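Local atomic coordinates of naphthalene dioxygenase large subunit (PDB entry 2B1X), a protein that pairs a Rieske domain holding an Fe2/S2 cluster with a Bet v 1-like catalytic domain that binds an iron(III) ion. Residues Arg40-Ala45 with Phe299-Ile304; Trp46-His51 with Leu154-Leu159; Met145-Ser150 with Pro161-Leu166; Leu323-Pro328 with Glu335-Phe340. All blocks are in the same frame, centred on the assembly; numbering follows the deposited sequence.

Overall arrangement
From the N terminus, helix 31-40 ends in the turn of contact 1, which closes a loop of more than 250 residues by meeting 299-304 at the start of strand 302-309. Contacts 2 and 3 are nested inside it. Contact 2 pairs strand 47-51 with 154-158, and contact 3 sets 145-150 against 161-166; their segments alternate along the chain, and strand 154-158 lies between 47-51 and 147-151. Contact 4 comes later, in series, as a hairpin of the large catalytic sheet. It adjoins contact 1 through neighbouring strands 302-309 and 318-330, and packs against contact 2 through Phe48 and Leu154, whereas contact 3 stays well apart from it.

Contact 1: residues Arg40-Ala45 with Phe299-Ile304; sequences RIFGHA and FPNLSI
Pro300 wedges its ring among three side chains of the turn at 41-45. Its CB meets Ile41 CG2 at 4.0 Å, its CG lies 3.7 Å from Phe42 CE2, and its CD is 3.9 Å from Ala45 CB. Beside it, Phe42 brings the rim of its ring to the Asn301 amide, CE2 to CG at 3.9 Å, with ring and amide planes 71° apart. Ile41 works in two directions: CG1 touches the edge of the Phe299 ring at CZ, 4.1 Å away, while CG2 also sits over the centre of the Phe42 ring. The proline is joined to Phe299 by a cis peptide bond, and its CB rests over one face of that ring, toward the rim. This is where the turn between helix 31-40 and strand 47-51 docks on the link between the neighbouring strands 293-298 and 302-309, inner strands of the large antiparallel sheet of the Bet v 1-like catalytic domain. Within the turn, Ile41 O accepts from both His44 N and Ala45 N. On the sheet side, Asn301 ND2 bonds to Trp326 O on the next strand. Helix 422-436 packs against Ile41 and Phe299 through Leu434, and Tyr430 of the same helix meets the Phe299 ring edge-to-face.

Contact 2: residues Trp46-His51 with Leu154-Leu159; sequences WVFLAH and LIFGSL
Phe48 turns the edge of its ring into the face of Phe156, the centroids 5.9 Å apart and the planes at 79°, a T-shaped pair on one side of two antiparallel strands. Phe48 CE1 continues onto Leu154 CG at 3.7 Å, the two side chains crossing at about a right angle, and Leu154 CD1 then reaches the edge of the His51 ring. At the other end Trp46 has CG anti to its carbonyl carbon (chi1 -78°). This sets its CE3 3.6 Å from Phe156 CB and one face of its six-membered ring against Ser158 CB, a CH-pi contact. On the sheet face opposite the phenylalanines, Leu49 lays CD1 against the backbone of Gly157, 3.7 Å from its N. Val47 and Gly157 form a hydrogen-bonded pair, N to O in both directions. Beyond it the register slips by one: two residues, Leu49 and Ala50, stand opposite the single Ile155, a classic beta bulge. Ile155 O takes Leu49 N at 2.8 Å and, weakly, Ala50 N at 3.5 Å, while Ile155 N returns a bond of 2.9 Å to Ala50 O. The polar ends are held from outside: Trp46 NE1 by Asp164 O, Ser158 OG by His44 O and His51 ND1 by Ser53 OG. Strand 154-158 is the middle of a three-stranded sheet, flanked by 47-51 and 147-151; Val47 and Ala50 lean on strand 60-66, while Phe48 packs on Phe339 of the catalytic sheet.

Contact 3: residues Met145-Ser150 with Pro161-Leu166; sequences MPNLAS and PHADSL
Asn147 and Leu166 carry the contact, each with side-chain torsions off the staggered positions. The Asn147 chi1 of -110° swings the amide across to the loop, where ND2 comes 3.1 Å from Pro161 O and 3.9 Å from Ala163 CB. Leu166 has chi1 at -145° and chi2 at -136°; Leu166 CD1 lies 3.7 Å from the backbone carbonyl carbon, Ser150 C, while Leu166 CB meets Ala149 CB at 3.8 Å. A water extends the reach of the asparagine: it accepts from Asn147 ND2 at 3.1 Å and donates to Ala163 O at 2.6 Å. Asp160 O takes a further hydrogen bond from ND2, so the amide nitrogen is tied to the loop both directly and through solvent. The strand involved, 147-151, is an outer one of a three-stranded antiparallel sheet. It forms a tight hairpin with 154-158, and the chain leaving that hairpin folds back over the first strand before helix 166-170 begins. Ser165 sits at the N-cap of this helix, its OG bonded to Asp168 N, capping the helix just where Leu166 turns in toward Ala149. At the other end, near the protein surface, Pro146 CB packs against Pro161 CD at 4.2 Å. Trp46 touches both Asn147 and Leu166, its NE1 bonded to Asp164 O, and Phe387 of the second subunit packs on Pro146.

Contact 4: residues Leu323-Pro328 with Glu335-Phe340; sequences LRLWHP and EVMSFF
The hairpin of strands 318-330 and 333-343 supplies this contact, with Leu323, Leu325 and His327 in hydrogen-bonded pairs with Phe339, Met337 and Glu335. The short bonds include Phe339 N to Leu323 O at 2.8 Å and His327 N to Glu335 O, also 2.8 Å. On one face Arg324 has CG between its backbone N and carbonyl carbon (chi1 47°), over one face of the Trp326 ring toward the rim; bends at chi2 and chi3 then bring NH2 to Ser338 OG in a weak bond of 2.9 Å (127° at the hydrogen). Trp326 and Val336 run side by side, CZ3 to CG1 at 3.9 Å. The hairpin lies within the large antiparallel sheet of the Bet v 1-like catalytic domain, between strands 302-309 and 188-199, and the Arg324 side chain is about 8 Å from the iron ion. On the other face Phe339 meets Leu323 O edge-on, in the ring plane, CD1 to O at 3.4 Å; Met337 CE reaches His327 CB, and His327 ND1 is buried without a partner. Glu369 forms a salt bridge with Arg324 NH1, Tyr358 OH bonds Ser338 OG, and Glu335 OE2 makes a salt bridge with Arg196 of the same chain and a hydrogen bond with Thr162 of the small subunit.

Contact 1: residues Arg40-Ala45 with Phe299-Ile304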
# COMPACT_ATOMS: atom_id res chain seq x y z
N ARG A 40 -5.92 8.52 -25.17
CA ARG A 40 -6.18 8.17 -26.55
C ARG A 40 -7.29 7.17 -26.71
O ARG A 40 -8.00 7.21 -27.73
CB ARG A 40 -4.91 7.73 -27.26
CG ARG A 40 -3.97 8.89 -27.36
CD ARG A 40 -3.09 8.93 -28.54
NE ARG A 40 -2.27 10.14 -28.51
CZ ARG A 40 -1.23 10.37 -29.30
NH1 ARG A 40 -0.84 9.46 -30.20
NH2 ARG A 40 -0.58 11.53 -29.16
N ILE A 41 -7.48 6.29 -25.72
CA ILE A 41 -8.67 5.43 -25.74
C ILE A 41 -9.81 6.00 -24.91
O ILE A 41 -10.84 6.30 -25.45
CB ILE A 41 -8.36 3.95 -25.31
CG1 ILE A 41 -7.91 3.13 -26.53
CG2 ILE A 41 -9.57 3.29 -24.76
CD1 ILE A 41 -6.51 3.36 -26.94
N PHE A 42 -9.59 6.20 -23.60
CA PHE A 42 -10.67 6.54 -22.69
C PHE A 42 -11.14 7.98 -22.78
O PHE A 42 -12.26 8.31 -22.38
CB PHE A 42 -10.37 6.07 -21.25
CG PHE A 42 -10.33 4.56 -21.12
CD1 PHE A 42 -9.09 3.89 -21.01
CD2 PHE A 42 -11.49 3.80 -21.18
CE1 PHE A 42 -9.03 2.53 -20.95
CE2 PHE A 42 -11.45 2.41 -21.11
CZ PHE A 42 -10.23 1.76 -21.00
N GLY A 43 -10.29 8.84 -23.36
CA GLY A 43 -10.70 10.19 -23.67
C GLY A 43 -11.42 10.35 -25.00
O GLY A 43 -11.90 11.45 -25.31
N HIS A 44 -11.54 9.28 -25.79
CA HIS A 44 -12.21 9.39 -27.08
C HIS A 44 -13.35 8.41 -27.29
O HIS A 44 -14.39 8.77 -27.82
CB HIS A 44 -11.18 9.29 -28.20
CG HIS A 44 -10.31 10.49 -28.30
ND1 HIS A 44 -9.15 10.65 -27.56
CD2 HIS A 44 -10.44 11.63 -29.03
CE1 HIS A 44 -8.61 11.82 -27.84
NE2 HIS A 44 -9.37 12.43 -28.73
N ALA A 45 -13.18 7.17 -26.85
CA ALA A 45 -14.13 6.10 -27.11
C ALA A 45 -15.41 6.28 -26.33
O ALA A 45 -15.46 7.07 -25.39
CB ALA A 45 -13.50 4.76 -26.77
N PHE A 299 -16.05 -2.41 -27.71
CA PHE A 299 -14.82 -1.64 -27.47
C PHE A 299 -15.13 -0.32 -26.76
O PHE A 299 -16.10 0.35 -27.12
CB PHE A 299 -14.13 -1.33 -28.78
CG PHE A 299 -12.77 -0.79 -28.61
CD1 PHE A 299 -11.65 -1.63 -28.65
CD2 PHE A 299 -12.59 0.59 -28.44
CE1 PHE A 299 -10.37 -1.12 -28.49
CE2 PHE A 299 -11.28 1.12 -28.25
CZ PHE A 299 -10.19 0.27 -28.28
N PRO A 300 -14.32 0.08 -25.78
CA PRO A 300 -13.17 -0.70 -25.30
C PRO A 300 -13.44 -1.80 -24.26
O PRO A 300 -12.86 -2.89 -24.42
CB PRO A 300 -12.24 0.36 -24.68
CG PRO A 300 -13.21 1.52 -24.29
CD PRO A 300 -14.44 1.40 -25.13
N ASN A 301 -14.25 -1.54 -23.23
CA ASN A 301 -14.12 -2.33 -21.99
C ASN A 301 -15.47 -2.80 -21.42
O ASN A 301 -15.58 -3.05 -20.23
CB ASN A 301 -13.33 -1.55 -20.92
CG ASN A 301 -14.11 -0.35 -20.36
OD1 ASN A 301 -14.93 0.23 -21.06
ND2 ASN A 301 -13.88 -0.01 -19.10
N LEU A 302 -16.49 -2.92 -22.27
CA LEU A 302 -17.75 -3.52 -21.88
C LEU A 302 -17.85 -4.90 -22.52
O LEU A 302 -17.79 -5.00 -23.75
CB LEU A 302 -18.96 -2.67 -22.34
CG LEU A 302 -20.34 -3.41 -22.26
CD1 LEU A 302 -20.70 -3.64 -20.80
CD2 LEU A 302 -21.45 -2.67 -22.98
N SER A 303 -18.00 -5.94 -21.70
CA SER A 303 -18.16 -7.29 -22.26
C SER A 303 -19.52 -7.87 -21.87
O SER A 303 -20.11 -7.45 -20.88
CB SER A 303 -17.03 -8.24 -21.83
OG SER A 303 -15.74 -7.82 -22.28
N ILE A 304 -19.99 -8.80 -22.70
CA ILE A 304 -21.29 -9.42 -22.58
C ILE A 304 -21.07 -10.91 -22.50
O ILE A 304 -20.28 -11.47 -23.29
CB ILE A 304 -22.13 -9.06 -23.83
CG1 ILE A 304 -22.37 -7.53 -23.84
CG2 ILE A 304 -23.43 -9.85 -23.88
CD1 ILE A 304 -23.05 -6.99 -25.10

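Contact 2: residues Trp46-His51 with Leu154-Leu159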
# COMPACT_ATOMS: atom_id res chain seq x y z
N TRP A 46 -16.46 5.57 -26.74
CA TRP A 46 -17.70 5.55 -25.99
C TRP A 46 -17.56 4.46 -24.93
O TRP A 46 -17.28 3.30 -25.26
CB TRP A 46 -18.88 5.20 -26.91
CG TRP A 46 -19.34 6.33 -27.76
CD1 TRP A 46 -18.93 6.63 -29.02
CD2 TRP A 46 -20.27 7.35 -27.39
NE1 TRP A 46 -19.57 7.76 -29.48
CE2 TRP A 46 -20.41 8.22 -28.50
CE3 TRP A 46 -21.03 7.61 -26.23
CZ2 TRP A 46 -21.28 9.31 -28.49
CZ3 TRP A 46 -21.89 8.69 -26.22
CH2 TRP A 46 -22.00 9.54 -27.34
N VAL A 47 -17.84 4.82 -23.68
CA VAL A 47 -17.66 3.93 -22.52
C VAL A 47 -19.01 3.70 -21.81
O VAL A 47 -19.77 4.64 -21.59
CB VAL A 47 -16.67 4.55 -21.53
CG1 VAL A 47 -16.56 3.70 -20.23
CG2 VAL A 47 -15.31 4.84 -22.23
N PHE A 48 -19.32 2.44 -21.48
CA PHE A 48 -20.57 2.12 -20.83
C PHE A 48 -20.56 2.64 -19.38
O PHE A 48 -19.57 2.47 -18.64
CB PHE A 48 -20.81 0.60 -20.85
CG PHE A 48 -22.02 0.17 -20.06
CD1 PHE A 48 -23.30 0.30 -20.57
CD2 PHE A 48 -21.86 -0.33 -18.77
CE1 PHE A 48 -24.43 -0.07 -19.82
CE2 PHE A 48 -22.95 -0.69 -18.00
CZ PHE A 48 -24.25 -0.58 -18.53
N LEU A 49 -21.67 3.26 -18.98
CA LEU A 49 -21.81 3.84 -17.64
C LEU A 49 -22.86 3.14 -16.77
O LEU A 49 -22.62 2.82 -15.61
CB LEU A 49 -22.26 5.29 -17.77
CG LEU A 49 -21.30 6.19 -18.58
CD1 LEU A 49 -21.88 7.56 -18.82
CD2 LEU A 49 -19.99 6.29 -17.85
N ALA A 50 -24.05 2.94 -17.33
CA ALA A 50 -25.16 2.45 -16.53
C ALA A 50 -26.24 1.90 -17.42
O ALA A 50 -26.27 2.21 -18.63
CB ALA A 50 -25.73 3.58 -15.65
N HIS A 51 -27.11 1.07 -16.84
CA HIS A 51 -28.33 0.67 -17.54
C HIS A 51 -29.46 1.58 -17.07
O HIS A 51 -29.52 1.95 -15.89
CB HIS A 51 -28.67 -0.81 -17.29
CG HIS A 51 -29.68 -1.39 -18.25
ND1 HIS A 51 -31.04 -1.32 -18.03
CD2 HIS A 51 -29.51 -2.07 -19.41
CE1 HIS A 51 -31.67 -1.91 -19.03
NE2 HIS A 51 -30.77 -2.39 -19.87
N LEU A 154 -28.80 0.90 -22.66
CA LEU A 154 -27.39 1.05 -22.31
C LEU A 154 -26.92 2.51 -22.46
O LEU A 154 -26.86 3.06 -23.58
CB LEU A 154 -26.55 0.13 -23.22
CG LEU A 154 -26.21 -1.33 -22.84
CD1 LEU A 154 -27.38 -2.09 -22.31
CD2 LEU A 154 -25.59 -2.07 -24.04
N ILE A 155 -26.59 3.13 -21.33
CA ILE A 155 -26.06 4.50 -21.32
C ILE A 155 -24.54 4.52 -21.47
O ILE A 155 -23.81 3.98 -20.63
CB ILE A 155 -26.48 5.24 -20.03
CG1 ILE A 155 -28.01 5.13 -19.85
CG2 ILE A 155 -25.99 6.72 -20.07
CD1 ILE A 155 -28.50 5.43 -18.42
N PHE A 156 -24.08 5.15 -22.55
CA PHE A 156 -22.65 5.35 -22.79
C PHE A 156 -22.30 6.83 -22.74
O PHE A 156 -23.14 7.69 -23.06
CB PHE A 156 -22.26 4.88 -24.18
CG PHE A 156 -22.32 3.40 -24.38
CD1 PHE A 156 -23.54 2.76 -24.63
CD2 PHE A 156 -21.13 2.66 -24.45
CE1 PHE A 156 -23.58 1.41 -24.88
CE2 PHE A 156 -21.17 1.30 -24.69
CZ PHE A 156 -22.40 0.66 -24.90
N GLY A 157 -21.03 7.10 -22.41
CA GLY A 157 -20.50 8.44 -22.51
C GLY A 157 -19.16 8.49 -23.18
O GLY A 157 -18.38 7.50 -23.21
N SER A 158 -18.88 9.64 -23.78
CA SER A 158 -17.57 9.87 -24.37
C SER A 158 -17.08 11.24 -23.90
O SER A 158 -17.86 12.19 -23.76
CB SER A 158 -17.61 9.80 -25.90
OG SER A 158 -16.42 10.36 -26.44
N LEU A 159 -15.78 11.32 -23.64
CA LEU A 159 -15.16 12.58 -23.24
C LEU A 159 -14.92 13.54 -24.41
O LEU A 159 -14.49 14.70 -24.20
CB LEU A 159 -13.85 12.26 -22.50
CG LEU A 159 -13.88 12.29 -20.97
CD1 LEU A 159 -15.30 12.32 -20.31
CD2 LEU A 159 -12.95 11.26 -20.34

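Contact 3: residues Met145-Ser150 with Pro161-Leu166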
# COMPACT_ATOMS: atom_id res chain seq x y z
N MET A 145 -21.24 15.51 -19.20
CA MET A 145 -20.55 14.56 -20.07
C MET A 145 -20.59 15.13 -21.50
O MET A 145 -21.67 15.44 -21.99
CB MET A 145 -21.29 13.22 -20.03
CG MET A 145 -20.76 12.12 -20.98
SD MET A 145 -19.07 11.65 -20.45
CE MET A 145 -19.56 10.67 -19.00
N PRO A 146 -19.44 15.33 -22.14
CA PRO A 146 -19.37 15.95 -23.46
C PRO A 146 -20.25 15.25 -24.47
O PRO A 146 -20.89 15.92 -25.26
CB PRO A 146 -17.89 15.84 -23.83
CG PRO A 146 -17.18 15.83 -22.50
CD PRO A 146 -18.09 15.01 -21.60
N ASN A 147 -20.28 13.92 -24.46
CA ASN A 147 -21.18 13.17 -25.31
C ASN A 147 -21.89 12.07 -24.50
O ASN A 147 -21.24 11.23 -23.88
CB ASN A 147 -20.42 12.60 -26.52
CG ASN A 147 -20.79 13.27 -27.81
OD1 ASN A 147 -21.96 13.37 -28.15
ND2 ASN A 147 -19.80 13.70 -28.56
N LEU A 148 -23.22 12.10 -24.49
CA LEU A 148 -23.99 11.11 -23.75
C LEU A 148 -25.09 10.55 -24.63
O LEU A 148 -25.79 11.31 -25.31
CB LEU A 148 -24.61 11.72 -22.49
CG LEU A 148 -25.36 10.80 -21.49
CD1 LEU A 148 -24.43 10.01 -20.59
CD2 LEU A 148 -26.35 11.62 -20.62
N ALA A 149 -25.27 9.24 -24.62
CA ALA A 149 -26.29 8.60 -25.45
C ALA A 149 -26.65 7.23 -24.92
O ALA A 149 -25.95 6.66 -24.09
CB ALA A 149 -25.83 8.48 -26.94
N SER A 150 -27.75 6.70 -25.45
CA SER A 150 -28.30 5.42 -25.08
C SER A 150 -28.50 4.54 -26.32
O SER A 150 -28.90 5.03 -27.38
CB SER A 150 -29.67 5.66 -24.45
OG SER A 150 -29.75 5.01 -23.20
N PRO A 161 -16.18 15.74 -27.42
CA PRO A 161 -17.36 16.44 -27.93
C PRO A 161 -17.57 16.20 -29.42
O PRO A 161 -18.71 16.33 -29.88
CB PRO A 161 -17.07 17.92 -27.62
CG PRO A 161 -15.66 18.00 -27.34
CD PRO A 161 -15.17 16.67 -26.90
N HIS A 162 -16.52 15.81 -30.14
CA HIS A 162 -16.57 15.62 -31.59
C HIS A 162 -16.59 14.14 -32.00
O HIS A 162 -16.35 13.81 -33.16
CB HIS A 162 -15.40 16.34 -32.27
CG HIS A 162 -15.27 17.78 -31.88
ND1 HIS A 162 -16.26 18.70 -32.13
CD2 HIS A 162 -14.28 18.45 -31.24
CE1 HIS A 162 -15.89 19.88 -31.67
NE2 HIS A 162 -14.69 19.75 -31.12
N ALA A 163 -16.89 13.26 -31.05
CA ALA A 163 -17.01 11.84 -31.32
C ALA A 163 -18.09 11.57 -32.36
O ALA A 163 -19.07 12.33 -32.49
CB ALA A 163 -17.34 11.11 -30.05
N ASP A 164 -17.91 10.49 -33.10
CA ASP A 164 -18.99 9.96 -33.93
C ASP A 164 -20.13 9.58 -33.00
O ASP A 164 -19.90 9.26 -31.82
CB ASP A 164 -18.53 8.70 -34.69
CG ASP A 164 -17.54 9.02 -35.80
OD1 ASP A 164 -17.68 10.11 -36.41
OD2 ASP A 164 -16.58 8.26 -36.12
N SER A 165 -21.35 9.62 -33.51
CA SER A 165 -22.50 9.29 -32.69
C SER A 165 -22.38 7.86 -32.18
O SER A 165 -21.78 7.00 -32.84
CB SER A 165 -23.79 9.47 -33.48
OG SER A 165 -24.03 8.37 -34.33
N LEU A 166 -22.95 7.60 -31.01
CA LEU A 166 -23.02 6.24 -30.48
C LEU A 166 -23.43 5.23 -31.55
O LEU A 166 -22.78 4.18 -31.71
CB LEU A 166 -23.99 6.17 -29.29
CG LEU A 166 -23.75 5.23 -28.08
CD1 LEU A 166 -25.03 4.50 -27.66
CD2 LEU A 166 -22.54 4.22 -28.15
O HOH W 1 -20.25 14.43 -31.51

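Contact 4: residues Leu323-Pro328 with Glu335-Phe340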
# COMPACT_ATOMS: atom_id res chain seq x y z
N LEU A 323 -23.50 -8.29 -18.17
CA LEU A 323 -22.67 -7.25 -18.76
C LEU A 323 -21.61 -6.92 -17.73
O LEU A 323 -21.89 -6.91 -16.54
CB LEU A 323 -23.48 -5.97 -19.03
CG LEU A 323 -24.66 -5.91 -20.02
CD1 LEU A 323 -24.84 -4.52 -20.64
CD2 LEU A 323 -24.73 -7.05 -21.08
N ARG A 324 -20.39 -6.63 -18.15
CA ARG A 324 -19.37 -6.28 -17.17
C ARG A 324 -18.44 -5.21 -17.75
O ARG A 324 -18.17 -5.21 -18.95
CB ARG A 324 -18.58 -7.53 -16.74
CG ARG A 324 -18.13 -8.42 -17.93
CD ARG A 324 -19.08 -9.60 -18.23
NE ARG A 324 -19.47 -10.23 -16.98
CZ ARG A 324 -18.66 -11.01 -16.26
NH1 ARG A 324 -17.44 -11.33 -16.72
NH2 ARG A 324 -19.09 -11.48 -15.09
N LEU A 325 -17.98 -4.31 -16.88
CA LEU A 325 -16.91 -3.37 -17.15
C LEU A 325 -15.57 -3.87 -16.63
O LEU A 325 -15.43 -4.35 -15.49
CB LEU A 325 -17.21 -2.02 -16.50
CG LEU A 325 -18.31 -1.20 -17.20
CD1 LEU A 325 -18.84 -0.11 -16.29
CD2 LEU A 325 -17.77 -0.62 -18.55
N TRP A 326 -14.56 -3.74 -17.48
CA TRP A 326 -13.21 -3.96 -17.02
C TRP A 326 -12.70 -2.55 -16.79
O TRP A 326 -12.16 -1.92 -17.70
CB TRP A 326 -12.37 -4.73 -18.06
CG TRP A 326 -13.08 -5.88 -18.64
CD1 TRP A 326 -13.56 -6.02 -19.93
CD2 TRP A 326 -13.42 -7.10 -17.95
NE1 TRP A 326 -14.16 -7.24 -20.07
CE2 TRP A 326 -14.07 -7.93 -18.88
CE3 TRP A 326 -13.21 -7.58 -16.64
CZ2 TRP A 326 -14.55 -9.21 -18.55
CZ3 TRP A 326 -13.68 -8.87 -16.31
CH2 TRP A 326 -14.35 -9.66 -17.29
N HIS A 327 -12.91 -2.04 -15.58
CA HIS A 327 -12.58 -0.64 -15.32
C HIS A 327 -11.07 -0.40 -15.08
O HIS A 327 -10.50 -0.96 -14.16
CB HIS A 327 -13.42 -0.06 -14.17
CG HIS A 327 -13.21 1.40 -14.01
ND1 HIS A 327 -12.61 1.94 -12.89
CD2 HIS A 327 -13.43 2.42 -14.87
CE1 HIS A 327 -12.51 3.25 -13.05
NE2 HIS A 327 -12.98 3.56 -14.25
N PRO A 328 -10.42 0.45 -15.88
CA PRO A 328 -8.97 0.67 -15.73
C PRO A 328 -8.54 1.49 -14.49
O PRO A 328 -8.91 2.69 -14.31
CB PRO A 328 -8.59 1.43 -17.01
CG PRO A 328 -9.82 2.22 -17.34
CD PRO A 328 -10.99 1.26 -16.99
N GLU A 335 -10.84 -2.67 -11.86
CA GLU A 335 -12.01 -2.95 -11.01
C GLU A 335 -13.06 -3.55 -11.94
O GLU A 335 -13.40 -2.92 -12.95
CB GLU A 335 -12.54 -1.67 -10.34
CG GLU A 335 -13.80 -1.83 -9.46
CD GLU A 335 -14.16 -0.54 -8.70
OE1 GLU A 335 -13.32 0.38 -8.58
OE2 GLU A 335 -15.28 -0.43 -8.20
N VAL A 336 -13.49 -4.77 -11.66
CA VAL A 336 -14.56 -5.39 -12.42
C VAL A 336 -15.86 -4.84 -11.85
O VAL A 336 -15.98 -4.68 -10.62
CB VAL A 336 -14.57 -6.92 -12.32
CG1 VAL A 336 -15.68 -7.54 -13.25
CG2 VAL A 336 -13.19 -7.50 -12.68
N MET A 337 -16.79 -4.48 -12.74
CA MET A 337 -18.20 -4.22 -12.35
C MET A 337 -19.06 -5.21 -13.11
O MET A 337 -19.24 -5.05 -14.32
CB MET A 337 -18.62 -2.78 -12.67
CG MET A 337 -17.53 -1.76 -12.17
SD MET A 337 -18.18 -0.10 -11.99
CE MET A 337 -16.64 0.83 -11.64
N SER A 338 -19.61 -6.22 -12.41
CA SER A 338 -20.35 -7.29 -13.07
C SER A 338 -21.85 -7.20 -12.77
O SER A 338 -22.28 -7.28 -11.63
CB SER A 338 -19.82 -8.66 -12.65
OG SER A 338 -20.55 -9.66 -13.34
N PHE A 339 -22.62 -6.97 -13.83
CA PHE A 339 -24.08 -6.76 -13.72
C PHE A 339 -24.80 -8.03 -14.14
O PHE A 339 -24.40 -8.68 -15.11
CB PHE A 339 -24.51 -5.64 -14.67
CG PHE A 339 -23.86 -4.29 -14.41
CD1 PHE A 339 -22.57 -3.99 -14.88
CD2 PHE A 339 -24.58 -3.28 -13.75
CE1 PHE A 339 -21.98 -2.72 -14.67
CE2 PHE A 339 -24.04 -2.01 -13.55
CZ PHE A 339 -22.73 -1.71 -13.99
N PHE A 340 -25.85 -8.39 -13.41
CA PHE A 340 -26.76 -9.46 -13.85
C PHE A 340 -28.04 -8.81 -14.36
O PHE A 340 -28.60 -7.93 -13.69
CB PHE A 340 -27.06 -10.43 -12.70
CG PHE A 340 -28.22 -11.36 -12.98
CD1 PHE A 340 -28.06 -12.46 -13.83
CD2 PHE A 340 -29.47 -11.12 -12.43
CE1 PHE A 340 -29.11 -13.33 -14.10
CE2 PHE A 340 -30.57 -11.99 -12.70
CZ PHE A 340 -30.38 -13.10 -13.54